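Local coordinates for protein iron transport multicopper oxidase FET3 (Saccharomyces cerevisiae, PDB 1ZPU) that oxidises Fe(2+) to Fe(3+) with dioxygen, using four bound copper ions, so that the ferric iron can be carried into the yeast cell by the permease FTR1, at residues L302-K307 with P433-T438; E308-E313 with A400-Q405; E214-T219 with A233-V238. All coordinates share one frame; numbering follows the deposited sequence.

Contact 1 of 3, residues L302-K307 with P433-T438. With NAG (2-acetamido-2-deoxy-beta-D-glucopyranose), chain I.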
loop_
_atom_site.group_PDB
_atom_site.type_symbol
_atom_site.label_atom_id
_atom_site.label_comp_id
_atom_site.label_asym_id
_atom_site.label_seq_id
_atom_site.Cartn_x
_atom_site.Cartn_y
_atom_site.Cartn_z
ATOM N N LEU A 302 -18.586 0.090 -6.651
ATOM C CA LEU A 302 -18.584 -1.326 -6.268
ATOM C C LEU A 302 -19.456 -1.584 -5.021
ATOM O O LEU A 302 -19.618 -0.704 -4.160
ATOM C CB LEU A 302 -17.164 -1.822 -6.063
ATOM C CG LEU A 302 -16.497 -2.600 -7.208
ATOM C CD1 LEU A 302 -17.137 -2.367 -8.577
ATOM C CD2 LEU A 302 -15.011 -2.285 -7.228
ATOM N N GLN A 303 -20.048 -2.777 -4.947
ATOM C CA GLN A 303 -20.991 -3.086 -3.870
ATOM C C GLN A 303 -20.548 -4.313 -3.094
ATOM O O GLN A 303 -20.632 -5.433 -3.608
ATOM C CB GLN A 303 -22.389 -3.299 -4.426
ATOM C CG GLN A 303 -22.929 -2.098 -5.160
ATOM C CD GLN A 303 -24.160 -2.411 -5.971
ATOM O OE1 GLN A 303 -24.310 -1.929 -7.087
ATOM N NE2 GLN A 303 -25.044 -3.226 -5.419
ATOM N N PRO A 304 -20.045 -4.105 -1.863
ATOM C CA PRO A 304 -19.669 -5.189 -0.958
ATOM C C PRO A 304 -20.717 -6.288 -0.876
ATOM O O PRO A 304 -21.911 -5.996 -0.810
ATOM C CB PRO A 304 -19.576 -4.480 0.388
ATOM C CG PRO A 304 -19.112 -3.123 0.032
ATOM C CD PRO A 304 -19.756 -2.785 -1.276
ATOM N N TYR A 305 -20.272 -7.540 -0.885
ATOM C CA TYR A 305 -21.177 -8.682 -0.739
ATOM C C TYR A 305 -21.824 -8.677 0.642
ATOM O O TYR A 305 -23.016 -8.920 0.768
ATOM C CB TYR A 305 -20.434 -9.999 -0.982
ATOM C CG TYR A 305 -21.333 -11.214 -1.069
ATOM C CD1 TYR A 305 -22.124 -11.444 -2.200
ATOM C CD2 TYR A 305 -21.385 -12.141 -0.028
ATOM C CE1 TYR A 305 -22.945 -12.559 -2.288
ATOM C CE2 TYR A 305 -22.204 -13.255 -0.105
ATOM C CZ TYR A 305 -22.985 -13.461 -1.236
ATOM O OH TYR A 305 -23.808 -14.570 -1.309
ATOM N N GLU A 306 -21.030 -8.408 1.675
ATOM C CA GLU A 306 -21.579 -8.137 3.004
ATOM C C GLU A 306 -21.848 -6.642 3.142
ATOM O O GLU A 306 -20.932 -5.843 3.362
ATOM C CB GLU A 306 -20.663 -8.640 4.121
ATOM C CG GLU A 306 -20.823 -10.125 4.419
ATOM C CD GLU A 306 -19.601 -10.714 5.121
ATOM O OE1 GLU A 306 -18.477 -10.183 4.935
ATOM O OE2 GLU A 306 -19.772 -11.716 5.854
ATOM N N LYS A 307 -23.115 -6.278 2.973
ATOM C CA LYS A 307 -23.547 -4.890 3.064
ATOM C C LYS A 307 -23.367 -4.349 4.468
ATOM O O LYS A 307 -23.737 -4.991 5.452
ATOM C CB LYS A 307 -25.027 -4.743 2.689
ATOM C CG LYS A 307 -25.338 -4.902 1.213
ATOM C CD LYS A 307 -26.853 -4.756 0.964
ATOM C CE LYS A 307 -27.268 -5.799 -0.088
ATOM N NZ LYS A 307 -28.232 -5.226 -1.075
ATOM N N PRO A 433 -21.766 2.169 1.344
ATOM C CA PRO A 433 -20.530 2.585 0.697
ATOM C C PRO A 433 -19.625 1.420 0.379
ATOM O O PRO A 433 -19.671 0.392 1.053
ATOM C CB PRO A 433 -19.850 3.460 1.755
ATOM C CG PRO A 433 -20.909 3.808 2.720
ATOM C CD PRO A 433 -21.821 2.643 2.736
ATOM N N MET A 434 -18.801 1.604 -0.645
ATOM C CA MET A 434 -17.743 0.673 -0.974
ATOM C C MET A 434 -16.744 0.649 0.182
ATOM O O MET A 434 -16.656 1.611 0.946
ATOM C CB MET A 434 -17.087 1.116 -2.283
ATOM C CG MET A 434 -15.820 0.396 -2.652
ATOM S SD MET A 434 -14.360 1.231 -1.997
ATOM C CE MET A 434 -13.979 2.430 -3.267
ATOM N N ARG A 435 -16.012 -0.454 0.315
ATOM C CA ARG A 435 -14.983 -0.599 1.335
ATOM C C ARG A 435 -13.689 -1.152 0.735
ATOM O O ARG A 435 -13.726 -2.086 -0.083
ATOM C CB ARG A 435 -15.472 -1.524 2.442
ATOM C CG ARG A 435 -16.017 -0.819 3.654
ATOM C CD ARG A 435 -17.309 -1.459 4.131
ATOM N NE ARG A 435 -17.213 -2.908 4.288
ATOM C CZ ARG A 435 -18.204 -3.743 4.000
ATOM N NH1 ARG A 435 -19.353 -3.268 3.535
ATOM N NH2 ARG A 435 -18.051 -5.048 4.169
ATOM N N ARG A 436 -12.555 -0.573 1.142
ATOM C CA ARG A 436 -11.242 -1.071 0.765
ATOM C C ARG A 436 -10.163 -0.472 1.664
ATOM O O ARG A 436 -10.486 0.277 2.592
ATOM C CB ARG A 436 -10.955 -0.798 -0.712
ATOM C CG ARG A 436 -10.875 0.677 -1.157
ATOM C CD ARG A 436 -10.714 0.774 -2.682
ATOM N NE ARG A 436 -9.851 -0.299 -3.162
ATOM C CZ ARG A 436 -9.729 -0.683 -4.424
ATOM N NH1 ARG A 436 -10.418 -0.088 -5.382
ATOM N NH2 ARG A 436 -8.904 -1.671 -4.729
ATOM N N ASP A 437 -8.894 -0.800 1.399
ATOM C CA ASP A 437 -7.805 -0.294 2.230
ATOM C C ASP A 437 -6.928 0.728 1.518
ATOM O O ASP A 437 -6.081 1.369 2.133
ATOM C CB ASP A 437 -6.981 -1.435 2.850
ATOM C CG ASP A 437 -6.271 -2.285 1.812
ATOM O OD1 ASP A 437 -6.416 -3.525 1.906
ATOM O OD2 ASP A 437 -5.565 -1.728 0.925
ATOM N N THR A 438 -7.142 0.894 0.221
ATOM C CA THR A 438 -6.306 1.791 -0.555
ATOM C C THR A 438 -7.182 2.468 -1.597
ATOM O O THR A 438 -7.907 1.807 -2.328
ATOM C CB THR A 438 -5.120 1.019 -1.188
ATOM O OG1 THR A 438 -4.460 0.245 -0.167
ATOM C CG2 THR A 438 -4.121 1.960 -1.852
HETATM C C1 NAG I . -20.971 -1.473 -11.713
HETATM C C2 NAG I . -21.920 -1.256 -10.540
HETATM C C3 NAG I . -22.884 -0.076 -10.778
HETATM C C4 NAG I . -22.367 1.113 -11.605
HETATM C C5 NAG I . -21.138 0.768 -12.465
HETATM C C6 NAG I . -20.231 1.975 -12.679
HETATM C C7 NAG I . -22.431 -3.379 -9.295
HETATM C C8 NAG I . -21.201 -3.269 -8.422
HETATM N N2 NAG I . -22.650 -2.492 -10.283
HETATM O O3 NAG I . -23.311 0.448 -9.541
HETATM O O4 NAG I . -23.478 1.538 -12.393
HETATM O O5 NAG I . -20.329 -0.227 -11.868
HETATM O O6 NAG I . -18.905 1.555 -12.932
HETATM O O7 NAG I . -23.228 -4.292 -9.085
#
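R435 grips the backbone carbonyl of E306 end-on with both terminal nitrogens: NH1 lies 3.0 Å and NH2 3.1 Å from E306 O. This oxygen sits at the guanidinium edge, only 3° out of its plane, but the shared grip costs straightness, with an N-H...O angle of 150° at NH1. The bend of the R435 chain at chi3 (50°) brings the group round to the loop. P304 supplies the next layer, its CB 3.4 Å from R435 NH1 in an oblique approach and its CG 3.7 Å from P433 O. On the far side of the proline, the contact becomes apolar, L302 CB lying 4.3 Å from M434 CG. Strand 434-436 is an outermost strand of a six-stranded sheet in the third plastocyanin-like domain, and 302-307 belongs to the long connection that runs into this domain from the second. Around this shell, R435 NE has a long, weak ion pair with E308. Backbone hydrogen bonds from Q303 to E221 and from Y305 to T219 tie the connection to strand 218-225. The acetyl methyl of a glycan sugar, NAG C8, rests 3.9 Å from L302 CA.

Contact 2 of 3, residues E308-E313 with A400-Q405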
loop_
_atom_site.group_PDB
_atom_site.type_symbol
_atom_site.label_atom_id
_atom_site.label_comp_id
_atom_site.label_asym_id
_atom_site.label_seq_id
_atom_site.Cartn_x
_atom_site.Cartn_y
_atom_site.Cartn_z
ATOM N N GLU A 308 -22.804 -3.156 4.553
ATOM C CA GLU A 308 -22.778 -2.421 5.798
ATOM C C GLU A 308 -23.260 -1.001 5.513
ATOM O O GLU A 308 -22.721 -0.321 4.646
ATOM C CB GLU A 308 -21.363 -2.437 6.400
ATOM C CG GLU A 308 -20.996 -3.765 7.109
ATOM C CD GLU A 308 -19.485 -3.935 7.405
ATOM O OE1 GLU A 308 -18.692 -2.977 7.192
ATOM O OE2 GLU A 308 -19.089 -5.044 7.852
ATOM N N ALA A 309 -24.291 -0.561 6.225
ATOM C CA ALA A 309 -24.806 0.789 6.054
ATOM C C ALA A 309 -23.740 1.833 6.397
ATOM O O ALA A 309 -22.891 1.597 7.257
ATOM C CB ALA A 309 -26.020 0.980 6.910
ATOM N N ILE A 310 -23.785 2.974 5.714
ATOM C CA ILE A 310 -22.892 4.094 6.016
ATOM C C ILE A 310 -22.920 4.415 7.506
ATOM O O ILE A 310 -23.984 4.456 8.105
ATOM C CB ILE A 310 -23.237 5.361 5.174
ATOM C CG1 ILE A 310 -22.267 6.515 5.500
ATOM C CG2 ILE A 310 -24.724 5.746 5.315
ATOM C CD1 ILE A 310 -22.420 7.746 4.618
ATOM N N TYR A 311 -21.750 4.620 8.104
ATOM C CA TYR A 311 -21.680 4.922 9.530
ATOM C C TYR A 311 -22.334 6.251 9.818
ATOM O O TYR A 311 -22.306 7.144 8.975
ATOM C CB TYR A 311 -20.238 4.966 10.014
ATOM C CG TYR A 311 -19.538 3.629 9.973
ATOM C CD1 TYR A 311 -18.345 3.473 9.272
ATOM C CD2 TYR A 311 -20.069 2.521 10.637
ATOM C CE1 TYR A 311 -17.693 2.255 9.234
ATOM C CE2 TYR A 311 -19.427 1.292 10.597
ATOM C CZ TYR A 311 -18.243 1.174 9.894
ATOM O OH TYR A 311 -17.599 -0.029 9.855
ATOM N N GLY A 312 -22.924 6.371 11.010
ATOM C CA GLY A 312 -23.581 7.599 11.447
ATOM C C GLY A 312 -22.614 8.758 11.589
ATOM O O GLY A 312 -21.417 8.632 11.309
ATOM N N GLU A 313 -23.126 9.895 12.038
ATOM C CA GLU A 313 -22.299 11.095 12.145
ATOM C C GLU A 313 -20.979 10.845 12.889
ATOM O O GLU A 313 -20.968 10.214 13.947
ATOM C CB GLU A 313 -23.088 12.272 12.737
ATOM C CG GLU A 313 -24.177 12.825 11.800
ATOM C CD GLU A 313 -23.624 13.398 10.486
ATOM O OE1 GLU A 313 -23.584 14.642 10.358
ATOM O OE2 GLU A 313 -23.233 12.617 9.580
ATOM N N ALA A 400 -10.342 -1.660 6.815
ATOM C CA ALA A 400 -10.918 -1.385 5.511
ATOM C C ALA A 400 -11.966 -0.295 5.744
ATOM O O ALA A 400 -12.903 -0.482 6.518
ATOM C CB ALA A 400 -11.553 -2.629 4.940
ATOM N N PHE A 401 -11.799 0.853 5.101
ATOM C CA PHE A 401 -12.686 1.991 5.347
ATOM C C PHE A 401 -13.849 2.077 4.367
ATOM O O PHE A 401 -13.816 1.470 3.304
ATOM C CB PHE A 401 -11.893 3.293 5.303
ATOM C CG PHE A 401 -10.960 3.377 4.149
ATOM C CD1 PHE A 401 -9.608 3.138 4.324
ATOM C CD2 PHE A 401 -11.432 3.677 2.879
ATOM C CE1 PHE A 401 -8.728 3.198 3.248
ATOM C CE2 PHE A 401 -10.568 3.743 1.796
ATOM C CZ PHE A 401 -9.212 3.506 1.977
ATOM N N GLN A 402 -14.868 2.843 4.734
ATOM C CA GLN A 402 -15.976 3.160 3.829
ATOM C C GLN A 402 -15.626 4.393 3.006
ATOM O O GLN A 402 -15.282 5.438 3.562
ATOM C CB GLN A 402 -17.280 3.426 4.602
ATOM C CG GLN A 402 -17.703 2.296 5.524
ATOM C CD GLN A 402 -19.121 2.438 6.063
ATOM O OE1 GLN A 402 -19.651 3.545 6.185
ATOM N NE2 GLN A 402 -19.741 1.301 6.411
ATOM N N THR A 403 -15.714 4.274 1.684
ATOM C CA THR A 403 -15.491 5.402 0.794
ATOM C C THR A 403 -16.815 6.080 0.534
ATOM O O THR A 403 -17.653 5.553 -0.203
ATOM C CB THR A 403 -14.921 4.944 -0.555
ATOM O OG1 THR A 403 -13.747 4.149 -0.341
ATOM C CG2 THR A 403 -14.555 6.142 -1.403
ATOM N N ILE A 404 -17.013 7.247 1.131
ATOM C CA ILE A 404 -18.314 7.923 1.031
ATOM C C ILE A 404 -18.337 9.102 0.043
ATOM O O ILE A 404 -19.402 9.471 -0.463
ATOM C CB ILE A 404 -18.864 8.333 2.411
ATOM C CG1 ILE A 404 -18.024 9.446 3.019
ATOM C CG2 ILE A 404 -18.904 7.130 3.346
ATOM C CD1 ILE A 404 -18.745 10.196 4.079
ATOM N N GLN A 405 -17.170 9.693 -0.217
ATOM C CA GLN A 405 -16.998 10.652 -1.322
ATOM C C GLN A 405 -15.597 10.584 -1.905
ATOM O O GLN A 405 -14.614 10.471 -1.173
ATOM C CB GLN A 405 -17.310 12.101 -0.908
ATOM C CG GLN A 405 -16.937 13.125 -1.995
ATOM C CD GLN A 405 -17.590 14.489 -1.828
ATOM O OE1 GLN A 405 -18.819 14.609 -1.745
ATOM N NE2 GLN A 405 -16.767 15.531 -1.813
#
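Both ends of the Q402 side-chain amide are used against the backbone of the 308-313 loop. Q402 NE2 donates to A309 O at 3.3 Å, almost straight (169°), although it meets the oxygen from well above the carbonyl plane. Two residues on, Y311 N donates to Q402 OE1 at 3.0 Å. Taking a carbonyl at one position and an N-H two positions later, the amide does for this irregular loop what a residue of a parallel strand would do. The chain behind it is extended (chi2 -168°), which carries the amide clear of its own strand.

Stacking holds the same group too. The Y311 ring lies over the amide with the two planes 14° apart, Q402 CD being 3.5 Å from Y311 CD1. Q402 NE2 stands 3.6 Å above the ring plane, displaced toward the rim, as in an offset stack. With A309 O near its plane and a ring over one face, the amide has little freedom to turn.

The apolar part is smaller. I310 CD1 meets I404 CG2 at 3.8 Å, the two side chains crossing at about a right angle. CG1 of I310 stands anti to its backbone nitrogen, which brings CD1 up to I404.

Strand 401-406 runs between strands 446-452 and 434-436 in a sheet of the third plastocyanin-like domain, with a classic beta bulge where I404 and Q405 both face V448. The loop lies against the side of that sheet bearing Q402 and I404, with I310 also touching R450 and bonded through its backbone to E431.

Contact 3 of 3, residues E214-T219 with A233-V238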
loop_
_atom_site.group_PDB
_atom_site.type_symbol
_atom_site.label_atom_id
_atom_site.label_comp_id
_atom_site.label_asym_id
_atom_site.label_seq_id
_atom_site.Cartn_x
_atom_site.Cartn_y
_atom_site.Cartn_z
ATOM N N GLU A 214 -13.877 -9.036 -6.067
ATOM C CA GLU A 214 -13.247 -8.642 -4.817
ATOM C C GLU A 214 -12.328 -7.444 -5.041
ATOM O O GLU A 214 -11.611 -7.372 -6.050
ATOM C CB GLU A 214 -12.455 -9.818 -4.230
ATOM C CG GLU A 214 -11.861 -9.558 -2.843
ATOM C CD GLU A 214 -10.420 -10.084 -2.689
ATOM O OE1 GLU A 214 -10.259 -11.326 -2.581
ATOM O OE2 GLU A 214 -9.462 -9.257 -2.666
ATOM N N ILE A 215 -12.352 -6.498 -4.108
ATOM C CA ILE A 215 -11.289 -5.488 -4.030
ATOM C C ILE A 215 -10.705 -5.436 -2.618
ATOM O O ILE A 215 -11.446 -5.486 -1.634
ATOM C CB ILE A 215 -11.760 -4.074 -4.477
ATOM C CG1 ILE A 215 -12.958 -3.595 -3.649
ATOM C CG2 ILE A 215 -12.055 -4.050 -5.969
ATOM C CD1 ILE A 215 -13.221 -2.129 -3.766
ATOM N N ASP A 216 -9.379 -5.357 -2.527
ATOM C CA ASP A 216 -8.659 -5.242 -1.251
ATOM C C ASP A 216 -9.213 -6.155 -0.154
ATOM O O ASP A 216 -9.478 -5.694 0.964
ATOM C CB ASP A 216 -8.647 -3.782 -0.743
ATOM C CG ASP A 216 -7.971 -2.802 -1.718
ATOM O OD1 ASP A 216 -7.839 -1.603 -1.361
ATOM O OD2 ASP A 216 -7.580 -3.215 -2.833
ATOM N N GLY A 217 -9.422 -7.431 -0.468
ATOM C CA GLY A 217 -9.947 -8.374 0.536
ATOM C C GLY A 217 -11.450 -8.342 0.792
ATOM O O GLY A 217 -11.974 -9.197 1.513
ATOM N N ILE A 218 -12.148 -7.369 0.204
ATOM C CA ILE A 218 -13.608 -7.204 0.371
ATOM C C ILE A 218 -14.375 -7.791 -0.830
ATOM O O ILE A 218 -14.319 -7.239 -1.937
ATOM C CB ILE A 218 -13.971 -5.691 0.546
ATOM C CG1 ILE A 218 -13.293 -5.083 1.794
ATOM C CG2 ILE A 218 -15.487 -5.441 0.515
ATOM C CD1 ILE A 218 -13.636 -5.729 3.146
ATOM N N THR A 219 -15.073 -8.910 -0.622
ATOM C CA THR A 219 -15.882 -9.522 -1.692
ATOM C C THR A 219 -16.977 -8.571 -2.175
ATOM O O THR A 219 -17.678 -7.932 -1.380
ATOM C CB THR A 219 -16.567 -10.864 -1.283
ATOM O OG1 THR A 219 -15.605 -11.779 -0.759
ATOM C CG2 THR A 219 -17.251 -11.515 -2.481
ATOM N N ALA A 233 -0.594 -1.023 -4.654
ATOM C CA ALA A 233 -1.079 -1.544 -3.383
ATOM C C ALA A 233 -2.502 -2.074 -3.430
ATOM O O ALA A 233 -2.909 -2.808 -2.549
ATOM C CB ALA A 233 -0.936 -0.500 -2.270
ATOM N N GLN A 234 -3.278 -1.702 -4.441
ATOM C CA GLN A 234 -4.627 -2.254 -4.495
ATOM C C GLN A 234 -4.739 -3.575 -5.239
ATOM O O GLN A 234 -3.869 -3.913 -6.040
ATOM C CB GLN A 234 -5.723 -1.236 -4.873
ATOM C CG GLN A 234 -5.560 -0.359 -6.091
ATOM C CD GLN A 234 -6.577 0.819 -6.093
ATOM O OE1 GLN A 234 -6.967 1.339 -5.028
ATOM N NE2 GLN A 234 -7.011 1.232 -7.296
ATOM N N ARG A 235 -5.783 -4.338 -4.921
ATOM C CA ARG A 235 -6.016 -5.643 -5.508
ATOM C C ARG A 235 -7.407 -5.664 -6.104
ATOM O O ARG A 235 -8.372 -5.302 -5.430
ATOM C CB ARG A 235 -5.919 -6.727 -4.434
ATOM C CG ARG A 235 -4.543 -6.928 -3.867
ATOM C CD ARG A 235 -4.203 -5.918 -2.772
ATOM N NE ARG A 235 -4.840 -6.261 -1.506
ATOM C CZ ARG A 235 -5.216 -5.387 -0.576
ATOM N NH1 ARG A 235 -5.034 -4.090 -0.756
ATOM N NH2 ARG A 235 -5.801 -5.817 0.535
ATOM N N TYR A 236 -7.519 -6.055 -7.369
ATOM C CA TYR A 236 -8.815 -6.421 -7.929
ATOM C C TYR A 236 -8.740 -7.892 -8.215
ATOM O O TYR A 236 -7.832 -8.339 -8.897
ATOM C CB TYR A 236 -9.163 -5.656 -9.219
ATOM C CG TYR A 236 -9.501 -4.192 -9.044
ATOM C CD1 TYR A 236 -10.789 -3.705 -9.275
ATOM C CD2 TYR A 236 -8.516 -3.285 -8.651
ATOM C CE1 TYR A 236 -11.079 -2.331 -9.097
ATOM C CE2 TYR A 236 -8.783 -1.938 -8.477
ATOM C CZ TYR A 236 -10.052 -1.462 -8.694
ATOM O OH TYR A 236 -10.236 -0.117 -8.500
ATOM N N THR A 237 -9.677 -8.649 -7.662
ATOM C CA THR A 237 -9.859 -10.048 -8.034
ATOM C C THR A 237 -11.038 -10.149 -9.001
ATOM O O THR A 237 -12.108 -9.570 -8.784
ATOM C CB THR A 237 -10.094 -10.951 -6.816
ATOM O OG1 THR A 237 -9.024 -10.784 -5.878
ATOM C CG2 THR A 237 -10.169 -12.406 -7.245
ATOM N N VAL A 238 -10.828 -10.915 -10.061
ATOM C CA VAL A 238 -11.644 -10.833 -11.251
ATOM C C VAL A 238 -11.893 -12.242 -11.792
ATOM O O VAL A 238 -10.979 -13.086 -11.826
ATOM C CB VAL A 238 -10.898 -9.923 -12.277
ATOM C CG1 VAL A 238 -10.943 -10.463 -13.678
ATOM C CG2 VAL A 238 -11.401 -8.486 -12.199
#
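The guanidinium of R235 and the carboxylate of D216 are stacked, their planes 9° apart, and D216 CA stands 3.4 Å above one guanidinium face, toward its rim. D216 OD2 and R235 NH1, 3.4 Å apart, therefore form a salt bridge through charge alone, since no N-H points at the oxygen. The N-H groups point elsewhere: NH1 to A233 O at 3.1 Å, NE to the carbonyl of T101, and NH2 to D437 in a stronger salt bridge. The other flat group is the Y236 ring, one face met by I215 CG2, a CH-pi contact 3.9 Å from the centroid and 25° off the normal.

D216 has several partners. Its OD2 takes the R235 backbone N-H at 3.0 Å, nearly straight at 174°, and is also salt-bridged to R436, while OD1 accepts from D437 N. A leucine in place of R235 would probably leave D437 without its charged mate and A233 O without the NH1 donor, with D216 relying on R436 for its countercharge.

Strand pairing is antiparallel. E214 and T237 form a hydrogen-bonded pair, with T237 N 2.8 Å from E214 O, and I215 with Y236 a non-hydrogen-bonded one. A type I' turn from I215 to I218 then leads strand 210-215 back into its other neighbour, 218-225, as a beta hairpin; E214 OE2 receives G217 N at 2.9 Å, and the backbone angles of G217 call for glycine, because a side chain there would jam against D216 O.

The R235 side chain comes within about 3 Å of that of H62, a type 3 copper ligand. Strand 235-241 runs between strands 187-194 and 210-215 in the second plastocyanin-like domain, and I215 reaches across to M434 and R436 on strand 434-436 of the third.

Contact 3 is the deepest, its centre about 12 Å from that of the chain, against about 17 Å for contact 1, also buried, and about 20 Å for the partly buried contact 2. Its chemistry follows: charged groups held near the copper sites, with regular strand pairing. Contacts 1 and 2 instead fix one connecting loop by side-chain bonds to its backbone, an arginine gripping a carbonyl in one and a glutamine taking both a carbonyl and an N-H in the other. They share a sheet, with R436 O 2.9 Å from F401 N. Contacts 1 and 3 meet across the domain boundary in a weak hydrogen bond, T438 N to D216 OD1; contacts 2 and 3 barely touch.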